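TetR-family transcriptional regulator (Pectobacterium atrosepticum, PDB 2HYT) probably binds DNA at regulatory sequences through a helix-turn-helix motif and so controls transcription, as members of the TetR family do. Local coordinates at residues 133-136 with 137-141; 111-114 with 115-119; 155-158 with 159-163; 73-76 with 77-80. All coordinates share one frame; numbering follows the deposited sequence. Where two conformers were deposited one is given.

Contact 1 of 4, residues 133-136 with 137-141; sequences QRLI and DNLIR
Ile136 and Ile140 meet one turn apart on the apolar side of helix 122-141, where the CG2 branch of Ile136 lies 3.6 Å from CD1 of Ile140. Ile140 carries CG1 beside its backbone N and extends CD1 from there (chi1 -69°, chi2 163°), which folds that methyl back over the preceding turn. Leu135 and Leu139 repeat the spacing more loosely, with Leu135 CG 4.1 Å from Leu139 CD1. Branched aliphatic side chains suit this face because they can fill the grooves of neighbouring helices. Around the helix the chemistry turns polar. In the Asp137 conformer described, a water accepts from Gln133 NE2 at 3.0 Å and donates to Asp137 OD2 at 2.7 Å, bridging the i and i+4 side chains. The other carboxylate oxygen, Asp137 OD1, forms a salt bridge with Arg141 NE at 2.8 Å, met on its syn side, so this conformer links two successive turns. Backbone i to i+4 bonds set this spacing, such as Ile140 N to Ile136 O at 2.8 Å. Gln133 OE1 is held in turn by Gln151 NE2. Phe89 of helix 85-98 packs on Leu135, Ile136 and Leu139, while Leu153 and Ile157 of helix 150-170 cover Ile136.

Contact 2 of 4, residues 111-114 with 115-119; sequences RDAR and AVLGG. With EDO (1,2-ethanediol), chain C.
Ala115 begins the last turn of helix 103-117, its N bonded to Arg111 O at 3.0 Å; alanine is a good helix former and asks for no burial. Val116 follows, with N 2.8 Å from Asp112 O, and its CG2 lies beside the backbone N (CG1 at chi1 172°), bringing that methyl to 3.3 Å from the same Asp112 O. The branched side chain also packs on Lys57 and Leu60 of helix 56-81 and on Tyr30. Leu117 then sets CD1 4.2 Å from Ala113 CB, and both side chains face helix 56-81, through Leu60 and Val64 respectively. Here the helix ends at a positive-phi glycine: Ala113 O takes both the last i+4 N-H, from Leu117, and the N-H of Gly119, from opposite faces of its carbonyl plane. The second bond, 3.1 Å, reaches back six positions, from Gly119 to Ala113, while Gly118 N makes a weak bond to Arg114 O. Gly118 has phi of 80°, readily adopted by glycine, and Gly119 takes backbone angles at which a CB would press on the preceding carbonyl oxygen. Upstream of the glycines, the extended Arg114 chain carries its guanidinium to Glu170, with which NH1 forms a salt bridge, and to Phe166, a cation-pi partner. Its NH2 bonds Gln125 of the second subunit and, at 2.9 Å with the acceptor in the guanidinium plane, O2 of an ethanediol probably acquired from the crystallisation liquor.

Contact 3 of 4, residues 155-158 with 159-163; sequences SLIY and GSLAE
Tyr158 spreads its ring beneath the next turn of helix 150-170, and Ala162 CB sits over one face, 3.9 Å above the plane and offset toward the rim, 4.0 Å from CZ. With CG anti to the backbone N (chi1 165°), the ring stands out from the helix and leans toward the C-terminal end, enough to come under Ala162, and chi2 of 74° turns its face to the alanine. A methyl group is small enough to lie there without pushing the ring off the helix. Ile157 and Leu161 run alongside each other on the face turned to helix 85-98, and CG2 of Ile157 approaches CD1 of Leu161 to 4.1 Å. Ser160 adopts a different kind of conformation. Its OG sits between the backbone N and the carbonyl carbon (chi1 74°), from where it donates to Ile157 O at 2.7 Å, in the carbonyl plane and on a lone pair. Gly159, without a side chain, keeps this side of the helix low beside the Tyr158 ring, and its N bonds Ser155 O. Leu161 reaches Cys93 and Tyr96 of helix 85-98, whereas Ser160 packs on Leu156 of the second subunit, placing this helix at the dimer interface. Leu161 N also bonds Ile157 O, at 3.1 Å, so that one carbonyl accepts twice. Chemically, the bond to Ile157 O satisfies the hydroxyl proton within its own helix, consistent with Ser160 being buried against Leu156 of the second subunit.

Contact 4 of 4, residues 73-76 with 77-80; sequences ERLQ and AISD. With EDO (1,2-ethanediol), chain D.
The amide of Gln76 and the carboxylate of Asp80 meet with their planes 48° apart. NE2 of Gln76 donates to Asp80 OD1 at 2.8 Å; the acceptor lies in the amide plane, but the donor stands above the carboxylate plane, 44° out of it. The pair is an i to i+4 side-chain bridge near the C-terminal end of helix 56-81, the long helix that leads from the DNA-binding region into the regulatory domain in the TetR fold. A second flat group, the guanidinium of Arg74, has an ethanediol O1 at its edge and in its plane, 3.1 Å from NH1. The diol, probably from the crystallisation liquor, also bonds Glu104, while NH2 of Arg74 forms a salt bridge with Glu102.

Gln76 reaches its partner by a bend: CG leaves anti to the backbone N, then chi2 of 68° folds the amide toward the next turn. Its long, flexible chain suits this, and the short aspartate completes the span. The backbone bonds just before this turn are longer: Ile78 N lies 3.3 Å from Arg74 O, and Ser79 N bonds Leu75 O only weakly. Ile78 and Leu75 present aliphatic groups to helix 85-98, where Ala95 and Tyr96 are among their neighbours, and Ser79 OG bonds Arg92 of that helix. Beneath the bridge, Asp80 N donates to Gln76 O at 2.9 Å.

In the fold
Along the chain the order is contact 4 on helix 56-81, contact 2 on helix 103-117, contact 1 on helix 122-141 and contact 3 on helix 150-170. Contacts 1 and 4, with centres about 14 Å apart, touch where Arg134 meets Gln76 and Leu135 meets Ser79. Contacts 1 and 3, about 16 Å apart, join through Ile136 and Ile157. Contact 2 lies across the chain's centre from contact 1, about 31 Å between centres, yet it approaches contact 3 through Arg114 and Glu163. Contacts 2 and 3 both touch the second subunit, so the all-helical bundle connects the dimer interface to the helix arriving from the DNA-binding region.

Contact 1 of 4, residues 133-136 with 137-141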
# COMPACT_ATOMS: atom_id res chain seq x y z
N GLN A 133 -9.64 -13.20 -2.36
CA GLN A 133 -9.36 -14.58 -1.94
C GLN A 133 -10.49 -15.53 -2.36
O GLN A 133 -10.22 -16.63 -2.85
CB GLN A 133 -9.16 -14.65 -0.42
CG GLN A 133 -8.87 -16.03 0.08
CD GLN A 133 -8.74 -16.03 1.58
OE1 GLN A 133 -8.57 -14.96 2.19
NE2 GLN A 133 -8.81 -17.21 2.18
N ARG A 134 -11.74 -15.13 -2.17
CA ARG A 134 -12.91 -15.96 -2.55
C ARG A 134 -12.83 -16.29 -4.03
O ARG A 134 -13.02 -17.45 -4.46
CB ARG A 134 -14.23 -15.25 -2.28
CG ARG A 134 -14.64 -15.18 -0.82
CD ARG A 134 -16.04 -14.58 -0.68
NE ARG A 134 -16.02 -13.12 -0.77
CZ ARG A 134 -17.00 -12.36 -1.26
NH1 ARG A 134 -18.12 -12.89 -1.74
NH2 ARG A 134 -16.86 -11.05 -1.28
N LEU A 135 -12.54 -15.28 -4.83
CA LEU A 135 -12.43 -15.47 -6.26
C LEU A 135 -11.24 -16.40 -6.66
O LEU A 135 -11.36 -17.30 -7.47
CB LEU A 135 -12.35 -14.11 -6.95
CG LEU A 135 -12.22 -14.13 -8.47
CD1 LEU A 135 -13.34 -14.91 -9.14
CD2 LEU A 135 -12.18 -12.67 -9.01
N ILE A 136 -10.05 -16.12 -6.13
CA ILE A 136 -8.88 -16.96 -6.37
C ILE A 136 -9.12 -18.41 -5.97
O ILE A 136 -8.75 -19.30 -6.71
CB ILE A 136 -7.64 -16.36 -5.68
CG1 ILE A 136 -7.32 -15.04 -6.34
CG2 ILE A 136 -6.48 -17.33 -5.72
CD1 ILE A 136 -6.86 -15.19 -7.80
N ASP A 137 -9.69 -18.64 -4.80
CA ASP A 137 -10.02 -19.99 -4.29
C ASP A 137 -10.87 -20.72 -5.33
O ASP A 137 -10.59 -21.86 -5.71
CB ASP A 137 -10.76 -19.84 -2.96
CG ASP A 137 -11.04 -21.15 -2.28
OD1 ASP A 137 -11.90 -21.89 -2.80
OD2 ASP A 137 -10.47 -21.40 -1.19
N ASN A 138 -11.91 -20.03 -5.79
CA ASN A 138 -12.77 -20.57 -6.84
C ASN A 138 -11.99 -20.96 -8.09
O ASN A 138 -12.17 -22.09 -8.61
CB ASN A 138 -13.91 -19.60 -7.14
CG ASN A 138 -14.76 -20.01 -8.32
OD1 ASN A 138 -14.36 -19.86 -9.45
ND2 ASN A 138 -15.90 -20.61 -8.04
N LEU A 139 -11.14 -20.07 -8.60
CA LEU A 139 -10.38 -20.33 -9.82
C LEU A 139 -9.36 -21.44 -9.65
O LEU A 139 -9.08 -22.19 -10.59
CB LEU A 139 -9.66 -19.05 -10.26
CG LEU A 139 -10.59 -17.93 -10.76
CD1 LEU A 139 -9.85 -16.58 -10.83
CD2 LEU A 139 -11.18 -18.28 -12.15
N ILE A 140 -8.79 -21.54 -8.45
CA ILE A 140 -7.90 -22.68 -8.17
C ILE A 140 -8.68 -24.00 -8.15
O ILE A 140 -8.28 -25.01 -8.76
CB ILE A 140 -7.09 -22.47 -6.88
CG1 ILE A 140 -6.08 -21.36 -7.10
CG2 ILE A 140 -6.36 -23.80 -6.53
CD1 ILE A 140 -5.50 -20.76 -5.79
N ARG A 141 -9.83 -24.00 -7.48
CA ARG A 141 -10.68 -25.18 -7.45
C ARG A 141 -11.11 -25.62 -8.86
O ARG A 141 -11.14 -26.81 -9.14
CB ARG A 141 -11.91 -24.92 -6.58
CG ARG A 141 -11.62 -24.91 -5.08
CD ARG A 141 -12.87 -24.64 -4.33
NE ARG A 141 -12.63 -24.56 -2.90
CZ ARG A 141 -12.82 -25.56 -2.06
NH1 ARG A 141 -13.24 -26.73 -2.49
NH2 ARG A 141 -12.56 -25.39 -0.77
O HOH W 1 -9.81 -19.57 0.67

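Contact 2 of 4, residues 111-114 with 115-119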
# COMPACT_ATOMS: atom_id res chain seq x y z
N ARG A 111 -5.94 10.44 -3.87
CA ARG A 111 -5.16 11.65 -3.60
C ARG A 111 -5.40 12.10 -2.13
O ARG A 111 -4.48 12.13 -1.30
CB ARG A 111 -5.51 12.72 -4.63
CG ARG A 111 -4.97 12.36 -6.02
CD ARG A 111 -5.28 13.45 -6.99
NE ARG A 111 -4.90 13.07 -8.35
CZ ARG A 111 -5.26 13.73 -9.44
NH1 ARG A 111 -5.98 14.85 -9.35
NH2 ARG A 111 -4.90 13.28 -10.63
N ASP A 112 -6.64 12.42 -1.81
CA ASP A 112 -6.94 13.02 -0.51
C ASP A 112 -6.75 12.03 0.63
O ASP A 112 -6.02 12.32 1.58
CB ASP A 112 -8.37 13.58 -0.49
CG ASP A 112 -8.57 14.68 -1.49
OD1 ASP A 112 -7.69 15.54 -1.65
OD2 ASP A 112 -9.65 14.72 -2.09
N ALA A 113 -7.44 10.89 0.60
CA ALA A 113 -7.29 9.89 1.66
C ALA A 113 -5.85 9.40 1.74
O ALA A 113 -5.35 9.09 2.82
CB ALA A 113 -8.23 8.69 1.48
N ARG A 114 -5.20 9.27 0.58
CA ARG A 114 -3.78 8.90 0.56
C ARG A 114 -2.93 9.83 1.40
O ARG A 114 -2.18 9.38 2.28
CB ARG A 114 -3.25 8.89 -0.89
CG ARG A 114 -1.99 8.10 -1.01
CD ARG A 114 -1.28 8.34 -2.32
NE ARG A 114 -0.21 7.37 -2.43
CZ ARG A 114 0.63 7.33 -3.48
NH1 ARG A 114 0.53 8.20 -4.45
NH2 ARG A 114 1.57 6.41 -3.51
N ALA A 115 -3.08 11.14 1.17
CA ALA A 115 -2.26 12.15 1.85
C ALA A 115 -2.69 12.38 3.30
O ALA A 115 -1.86 12.58 4.18
CB ALA A 115 -2.36 13.50 1.09
N VAL A 116 -4.00 12.34 3.53
CA VAL A 116 -4.57 12.74 4.83
C VAL A 116 -4.68 11.59 5.83
O VAL A 116 -4.43 11.76 7.05
CB VAL A 116 -5.96 13.37 4.62
CG1 VAL A 116 -6.69 13.62 5.95
CG2 VAL A 116 -5.84 14.72 3.86
N LEU A 117 -5.08 10.43 5.34
CA LEU A 117 -5.34 9.28 6.21
C LEU A 117 -4.28 8.19 6.08
O LEU A 117 -4.31 7.25 6.86
CB LEU A 117 -6.71 8.67 5.95
CG LEU A 117 -7.92 9.60 6.05
CD1 LEU A 117 -9.16 8.82 5.57
CD2 LEU A 117 -8.06 10.14 7.45
N GLY A 118 -3.35 8.35 5.15
CA GLY A 118 -2.33 7.33 4.89
C GLY A 118 -2.82 6.18 4.05
O GLY A 118 -2.31 5.05 4.15
N GLY A 119 -3.77 6.42 3.17
CA GLY A 119 -4.32 5.37 2.33
C GLY A 119 -5.33 4.48 3.04
O GLY A 119 -5.90 4.87 4.06
C1 EDO C . 4.18 4.59 -7.58
O1 EDO C . 4.70 5.77 -8.19
C2 EDO C . 2.94 5.01 -6.80
O2 EDO C . 3.28 6.00 -5.83

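Contact 3 of 4, residues 155-158 with 159-163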
# COMPACT_ATOMS: atom_id res chain seq x y z
N SER A 155 -3.34 -11.29 -1.57
CA SER A 155 -2.58 -10.16 -1.02
C SER A 155 -1.68 -9.54 -2.06
O SER A 155 -1.57 -8.31 -2.16
CB SER A 155 -1.75 -10.58 0.21
OG SER A 155 -0.59 -11.36 -0.10
N LEU A 156 -0.99 -10.41 -2.81
CA LEU A 156 -0.12 -9.98 -3.87
C LEU A 156 -0.89 -9.21 -4.95
O LEU A 156 -0.52 -8.11 -5.33
CB LEU A 156 0.60 -11.17 -4.49
CG LEU A 156 1.69 -11.77 -3.60
CD1 LEU A 156 1.93 -13.25 -4.04
CD2 LEU A 156 2.95 -10.94 -3.63
N ILE A 157 -1.99 -9.82 -5.41
CA ILE A 157 -2.79 -9.19 -6.47
C ILE A 157 -3.38 -7.84 -6.04
O ILE A 157 -3.23 -6.84 -6.72
CB ILE A 157 -3.90 -10.16 -6.97
CG1 ILE A 157 -3.30 -11.42 -7.61
CG2 ILE A 157 -4.87 -9.44 -7.91
CD1 ILE A 157 -4.37 -12.52 -7.86
N TYR A 158 -4.07 -7.85 -4.90
CA TYR A 158 -4.64 -6.62 -4.34
C TYR A 158 -3.54 -5.55 -4.21
O TYR A 158 -3.72 -4.37 -4.61
CB TYR A 158 -5.37 -6.87 -3.00
CG TYR A 158 -5.60 -5.55 -2.28
CD1 TYR A 158 -6.59 -4.67 -2.74
CD2 TYR A 158 -4.83 -5.14 -1.25
CE1 TYR A 158 -6.77 -3.43 -2.17
CE2 TYR A 158 -4.99 -3.91 -0.66
CZ TYR A 158 -6.00 -3.07 -1.10
OH TYR A 158 -6.17 -1.85 -0.49
N GLY A 159 -2.34 -5.91 -3.68
CA GLY A 159 -1.26 -4.95 -3.52
C GLY A 159 -0.84 -4.34 -4.84
O GLY A 159 -0.61 -3.14 -4.96
N SER A 160 -0.75 -5.17 -5.88
CA SER A 160 -0.33 -4.67 -7.19
C SER A 160 -1.32 -3.62 -7.69
O SER A 160 -0.94 -2.56 -8.21
CB SER A 160 -0.19 -5.82 -8.18
OG SER A 160 -1.42 -6.37 -8.65
N LEU A 161 -2.60 -3.94 -7.53
CA LEU A 161 -3.67 -3.10 -8.07
C LEU A 161 -3.75 -1.80 -7.31
O LEU A 161 -3.91 -0.75 -7.90
CB LEU A 161 -5.00 -3.83 -7.99
CG LEU A 161 -5.14 -5.07 -8.86
CD1 LEU A 161 -6.51 -5.78 -8.57
CD2 LEU A 161 -5.03 -4.73 -10.33
N ALA A 162 -3.66 -1.87 -5.98
CA ALA A 162 -3.72 -0.70 -5.14
C ALA A 162 -2.59 0.26 -5.47
O ALA A 162 -2.80 1.48 -5.62
CB ALA A 162 -3.65 -1.13 -3.67
N GLU A 163 -1.39 -0.27 -5.68
CA GLU A 163 -0.27 0.61 -5.98
C GLU A 163 -0.36 1.21 -7.39
O GLU A 163 -0.07 2.40 -7.60
CB GLU A 163 1.06 -0.16 -5.84
CG GLU A 163 2.26 0.72 -5.69
CD GLU A 163 2.24 1.52 -4.37
OE1 GLU A 163 1.45 1.19 -3.43
OE2 GLU A 163 2.98 2.52 -4.32

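Contact 4 of 4, residues 73-76 with 77-80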
# COMPACT_ATOMS: atom_id res chain seq x y z
N GLU A 73 -18.88 -3.53 -4.15
CA GLU A 73 -20.10 -4.03 -4.79
C GLU A 73 -19.94 -4.11 -6.30
O GLU A 73 -20.30 -5.11 -6.94
CB GLU A 73 -21.27 -3.11 -4.46
CG GLU A 73 -22.59 -3.56 -5.03
CD GLU A 73 -23.77 -2.78 -4.43
OE1 GLU A 73 -23.68 -2.40 -3.24
OE2 GLU A 73 -24.77 -2.60 -5.15
N ARG A 74 -19.36 -3.07 -6.88
CA ARG A 74 -19.19 -2.98 -8.33
C ARG A 74 -18.23 -4.08 -8.85
O ARG A 74 -18.45 -4.76 -9.88
CB ARG A 74 -18.66 -1.60 -8.71
CG ARG A 74 -19.70 -0.51 -8.61
CD ARG A 74 -19.05 0.87 -8.86
NE ARG A 74 -18.45 0.96 -10.19
CZ ARG A 74 -17.70 1.98 -10.60
NH1 ARG A 74 -17.43 2.99 -9.82
NH2 ARG A 74 -17.17 1.94 -11.81
N LEU A 75 -17.16 -4.28 -8.11
CA LEU A 75 -16.14 -5.23 -8.47
C LEU A 75 -16.63 -6.67 -8.31
O LEU A 75 -16.37 -7.52 -9.18
CB LEU A 75 -14.88 -4.98 -7.66
CG LEU A 75 -14.18 -3.67 -8.00
CD1 LEU A 75 -13.26 -3.34 -6.84
CD2 LEU A 75 -13.46 -3.73 -9.36
N GLN A 76 -17.32 -6.96 -7.20
CA GLN A 76 -17.88 -8.29 -6.98
C GLN A 76 -18.86 -8.61 -8.10
O GLN A 76 -18.90 -9.76 -8.60
CB GLN A 76 -18.56 -8.34 -5.64
CG GLN A 76 -19.21 -9.71 -5.31
CD GLN A 76 -18.17 -10.79 -5.10
OE1 GLN A 76 -17.21 -10.61 -4.32
NE2 GLN A 76 -18.37 -11.93 -5.74
N ALA A 77 -19.64 -7.62 -8.54
CA ALA A 77 -20.60 -7.84 -9.63
C ALA A 77 -19.98 -8.21 -10.97
O ALA A 77 -20.57 -8.96 -11.75
CB ALA A 77 -21.49 -6.65 -9.80
N ILE A 78 -18.80 -7.68 -11.27
CA ILE A 78 -18.12 -8.04 -12.49
C ILE A 78 -17.80 -9.53 -12.47
O ILE A 78 -18.05 -10.24 -13.47
CB ILE A 78 -16.83 -7.20 -12.67
CG1 ILE A 78 -17.16 -5.75 -12.95
CG2 ILE A 78 -15.93 -7.84 -13.76
CD1 ILE A 78 -15.94 -4.79 -12.90
N SER A 79 -17.25 -10.05 -11.38
CA SER A 79 -16.86 -11.47 -11.44
C SER A 79 -18.08 -12.38 -11.24
O SER A 79 -18.13 -13.51 -11.77
CB SER A 79 -15.71 -11.80 -10.47
OG SER A 79 -15.92 -11.23 -9.21
N ASP A 80 -19.10 -11.87 -10.57
CA ASP A 80 -20.34 -12.65 -10.38
C ASP A 80 -21.07 -12.87 -11.70
O ASP A 80 -21.66 -13.93 -11.91
CB ASP A 80 -21.27 -11.96 -9.41
CG ASP A 80 -20.90 -12.17 -7.96
OD1 ASP A 80 -20.03 -13.01 -7.65
OD2 ASP A 80 -21.56 -11.51 -7.14
C1 EDO D . -17.91 4.61 -5.97
O1 EDO D . -18.38 3.68 -6.95
C2 EDO D . -18.30 6.00 -6.47
O2 EDO D . -17.17 6.85 -6.59